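Side-chain contact in iron binding protein FbpA (Mannheimia haemolytica, PDB 1Q35), which binds ferric iron in the periplasm and probably delivers it for uptake into the cell: residues 52-57 with 248-253. Numbering follows the deposited sequence.
Sequences ADVLLT and KLIEYL
Val54 has a chi1 of 175°, which sets CG1 opposite its backbone N, and Leu249, with the same chi1, turns CD2 to the valine through a chi2 of 56°, so that both methyls of the valine come up against a single methyl of the leucine. Leu249 CD2 sits 4.0 Å from Val54 CG2 and 4.1 Å from Val54 CG1, resting across the fork of the valine, the two side chains meeting at a slant. The same fork gives a looser contact to the next helix residue, Val54 CG1 lying 4.4 Å from Ile250 CG2. Two residues along the strand, Leu56 faces the helix again and meets Leu253, one helical turn beyond Leu249. In both leucines a chi1 of -67° places CG beside the backbone N and chi2 is extended, which brings one methyl of each together between strand and helix, Leu56 CD2 touching Leu253 CD1 at 4.0 Å.

The residue types suit the spacing. The strand and helix axes approach to 10.4 Å, a distance bridged by a branched side chain from each element. Beta-branched Val54 fits the extended backbone and offers a broad, short surface; Ile250 presents CG2, a methyl close to its backbone. Leucine, branching at CG, carries its methyls farther out on either element, as Leu249, Leu253 and Leu56 do. Here helix 243-254 lies against the sheet of a periplasmic-binding-protein fold, with strand 54-57 between parallel strand 3-8 and antiparallel strand 228-236. Leu19 and Phe22 of helix 16-26 also touch Leu249.

No hydrogen bond or charge pair crosses between the segments, and all five touching residues are buried. Their mutual attraction is therefore non-directional and mainly hydrophobic, setting no precise angle between the side chains.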
ATOM      1  N   ALA A  52     -17.616  14.663   3.011  1.00 15.36           N
ATOM      2  CA  ALA A  52     -16.643  13.913   2.223  1.00 14.76           C
ATOM      3  C   ALA A  52     -17.133  13.644   0.806  1.00 13.96           C
ATOM      4  O   ALA A  52     -18.262  13.201   0.610  1.00 13.54           O
ATOM      5  CB  ALA A  52     -16.306  12.600   2.907  1.00 14.84           C
ATOM      6  N   ASP A  53     -16.278  13.934  -0.170  1.00 13.34           N
ATOM      7  CA  ASP A  53     -16.501  13.545  -1.560  1.00 13.07           C
ATOM      8  C   ASP A  53     -15.678  12.325  -1.942  1.00 12.74           C
ATOM      9  O   ASP A  53     -16.207  11.365  -2.486  1.00 12.67           O
ATOM     10  CB  ASP A  53     -16.129  14.686  -2.507  1.00 13.09           C
ATOM     11  CG  ASP A  53     -17.141  15.788  -2.495  1.00 13.49           C
ATOM     12  OD1 ASP A  53     -16.755  16.968  -2.379  1.00 13.91           O
ATOM     13  OD2 ASP A  53     -18.354  15.551  -2.586  1.00 14.12           O
ATOM     14  N   VAL A  54     -14.380  12.385  -1.649  1.00 12.56           N
ATOM     15  CA  VAL A  54     -13.396  11.442  -2.171  1.00 13.07           C
ATOM     16  C   VAL A  54     -12.533  10.956  -1.013  1.00 12.71           C
ATOM     17  O   VAL A  54     -12.042  11.761  -0.233  1.00 12.93           O
ATOM     18  CB  VAL A  54     -12.522  12.151  -3.245  1.00 13.78           C
ATOM     19  CG1 VAL A  54     -11.384  11.260  -3.739  1.00 14.41           C
ATOM     20  CG2 VAL A  54     -13.398  12.622  -4.405  1.00 14.20           C
ATOM     21  N   LEU A  55     -12.388   9.640  -0.878  1.00 12.25           N
ATOM     22  CA  LEU A  55     -11.494   9.050   0.114  1.00 12.27           C
ATOM     23  C   LEU A  55     -10.353   8.362  -0.638  1.00 11.24           C
ATOM     24  O   LEU A  55     -10.590   7.445  -1.426  1.00 10.87           O
ATOM     25  CB  LEU A  55     -12.251   8.069   1.017  1.00 13.19           C
ATOM     26  CG  LEU A  55     -13.688   8.479   1.380  1.00 15.49           C
ATOM     27  CD1 LEU A  55     -14.409   7.380   2.141  1.00 16.41           C
ATOM     28  CD2 LEU A  55     -13.704   9.778   2.174  1.00 16.01           C
ATOM     29  N   LEU A  56      -9.126   8.843  -0.429  1.00 10.64           N
ATOM     30  CA  LEU A  56      -7.931   8.309  -1.088  1.00 10.57           C
ATOM     31  C   LEU A  56      -7.227   7.339  -0.154  1.00 10.19           C
ATOM     32  O   LEU A  56      -6.733   7.730   0.897  1.00 10.94           O
ATOM     33  CB  LEU A  56      -6.972   9.437  -1.479  1.00 10.86           C
ATOM     34  CG  LEU A  56      -7.478  10.378  -2.577  1.00 12.21           C
ATOM     35  CD1 LEU A  56      -6.561  11.569  -2.716  1.00 12.66           C
ATOM     36  CD2 LEU A  56      -7.595   9.655  -3.903  1.00 13.26           C
ATOM     37  N   THR A  57      -7.208   6.072  -0.552  1.00 10.02           N
ATOM     38  CA  THR A  57      -6.752   4.971   0.290  1.00  9.73           C
ATOM     39  C   THR A  57      -5.386   4.433  -0.136  1.00  9.28           C
ATOM     40  O   THR A  57      -4.913   4.699  -1.246  1.00  8.98           O
ATOM     41  CB  THR A  57      -7.783   3.839   0.211  1.00 10.03           C
ATOM     42  OG1 THR A  57      -8.013   3.511  -1.166  1.00 10.69           O
ATOM     43  CG2 THR A  57      -9.139   4.299   0.734  1.00 10.88           C
ATOM     44  N   LYS A 248     -14.912  13.809 -11.662  1.00 13.52           N
ATOM     45  CA  LYS A 248     -13.854  14.412 -12.469  1.00 14.08           C
ATOM     46  C   LYS A 248     -12.470  14.208 -11.843  1.00 13.72           C
ATOM     47  O   LYS A 248     -11.498  13.990 -12.562  1.00 14.02           O
ATOM     48  CB  LYS A 248     -14.133  15.895 -12.713  1.00 14.68           C
ATOM     49  CG  LYS A 248     -15.241  16.123 -13.742  1.00 16.47           C
ATOM     50  CD  LYS A 248     -15.590  17.590 -13.917  1.00 18.84           C
ATOM     51  CE  LYS A 248     -16.642  17.777 -15.009  1.00 20.12           C
ATOM     52  NZ  LYS A 248     -17.415  19.042 -14.857  1.00 21.26           N
ATOM     53  N   LEU A 249     -12.387  14.261 -10.518  1.00 13.02           N
ATOM     54  CA  LEU A 249     -11.119  14.017  -9.827  1.00 12.69           C
ATOM     55  C   LEU A 249     -10.633  12.582 -10.026  1.00 12.56           C
ATOM     56  O   LEU A 249      -9.468  12.371 -10.373  1.00 12.91           O
ATOM     57  CB  LEU A 249     -11.223  14.339  -8.337  1.00 12.57           C
ATOM     58  CG  LEU A 249      -9.975  14.003  -7.505  1.00 12.36           C
ATOM     59  CD1 LEU A 249      -8.722  14.676  -8.054  1.00 12.26           C
ATOM     60  CD2 LEU A 249     -10.183  14.391  -6.069  1.00 12.74           C
ATOM     61  N   ILE A 250     -11.496  11.591  -9.823  1.00 12.36           N
ATOM     62  CA  ILE A 250     -11.028  10.214  -9.935  1.00 12.56           C
ATOM     63  C   ILE A 250     -10.756   9.840 -11.394  1.00 12.41           C
ATOM     64  O   ILE A 250      -9.822   9.098 -11.674  1.00 12.45           O
ATOM     65  CB  ILE A 250     -11.941   9.204  -9.179  1.00 12.76           C
ATOM     66  CG1 ILE A 250     -13.307   9.017  -9.834  1.00 13.31           C
ATOM     67  CG2 ILE A 250     -12.124   9.643  -7.738  1.00 13.22           C
ATOM     68  CD1 ILE A 250     -14.073   7.861  -9.236  1.00 13.85           C
ATOM     69  N   GLU A 251     -11.523  10.405 -12.326  1.00 12.56           N
ATOM     70  CA  GLU A 251     -11.229  10.263 -13.748  1.00 12.52           C
ATOM     71  C   GLU A 251      -9.864  10.868 -14.083  1.00 12.53           C
ATOM     72  O   GLU A 251      -9.089  10.276 -14.828  1.00 12.77           O
ATOM     73  CB  GLU A 251     -12.331  10.913 -14.596  1.00 12.79           C
ATOM     74  CG  GLU A 251     -13.628  10.113 -14.598  1.00 13.60           C
ATOM     75  CD  GLU A 251     -14.778  10.786 -15.333  1.00 15.02           C
ATOM     76  OE1 GLU A 251     -15.710  10.062 -15.736  1.00 16.02           O
ATOM     77  OE2 GLU A 251     -14.761  12.022 -15.498  1.00 15.85           O
ATOM     78  N   TYR A 252      -9.574  12.032 -13.517  1.00 12.46           N
ATOM     79  CA  TYR A 252      -8.280  12.685 -13.718  1.00 12.57           C
ATOM     80  C   TYR A 252      -7.135  11.820 -13.187  1.00 12.32           C
ATOM     81  O   TYR A 252      -6.118  11.650 -13.858  1.00 12.56           O
ATOM     82  CB  TYR A 252      -8.240  14.049 -13.024  1.00 12.83           C
ATOM     83  CG  TYR A 252      -6.971  14.829 -13.296  1.00 13.79           C
ATOM     84  CD1 TYR A 252      -5.850  14.680 -12.483  1.00 14.88           C
ATOM     85  CD2 TYR A 252      -6.888  15.706 -14.371  1.00 14.84           C
ATOM     86  CE1 TYR A 252      -4.680  15.385 -12.733  1.00 15.22           C
ATOM     87  CE2 TYR A 252      -5.726  16.418 -14.630  1.00 14.93           C
ATOM     88  CZ  TYR A 252      -4.627  16.255 -13.805  1.00 15.45           C
ATOM     89  OH  TYR A 252      -3.472  16.957 -14.060  1.00 16.30           O
ATOM     90  N   LEU A 253      -7.306  11.277 -11.986  1.00 12.02           N
ATOM     91  CA  LEU A 253      -6.257  10.467 -11.365  1.00 11.85           C
ATOM     92  C   LEU A 253      -6.006   9.174 -12.141  1.00 11.81           C
ATOM     93  O   LEU A 253      -4.904   8.618 -12.066  1.00 11.81           O
ATOM     94  CB  LEU A 253      -6.585  10.173  -9.896  1.00 11.94           C
ATOM     95  CG  LEU A 253      -6.568  11.398  -8.976  1.00 11.94           C
ATOM     96  CD1 LEU A 253      -7.077  11.045  -7.589  1.00 12.05           C
ATOM     97  CD2 LEU A 253      -5.180  12.030  -8.893  1.00 12.15           C
TER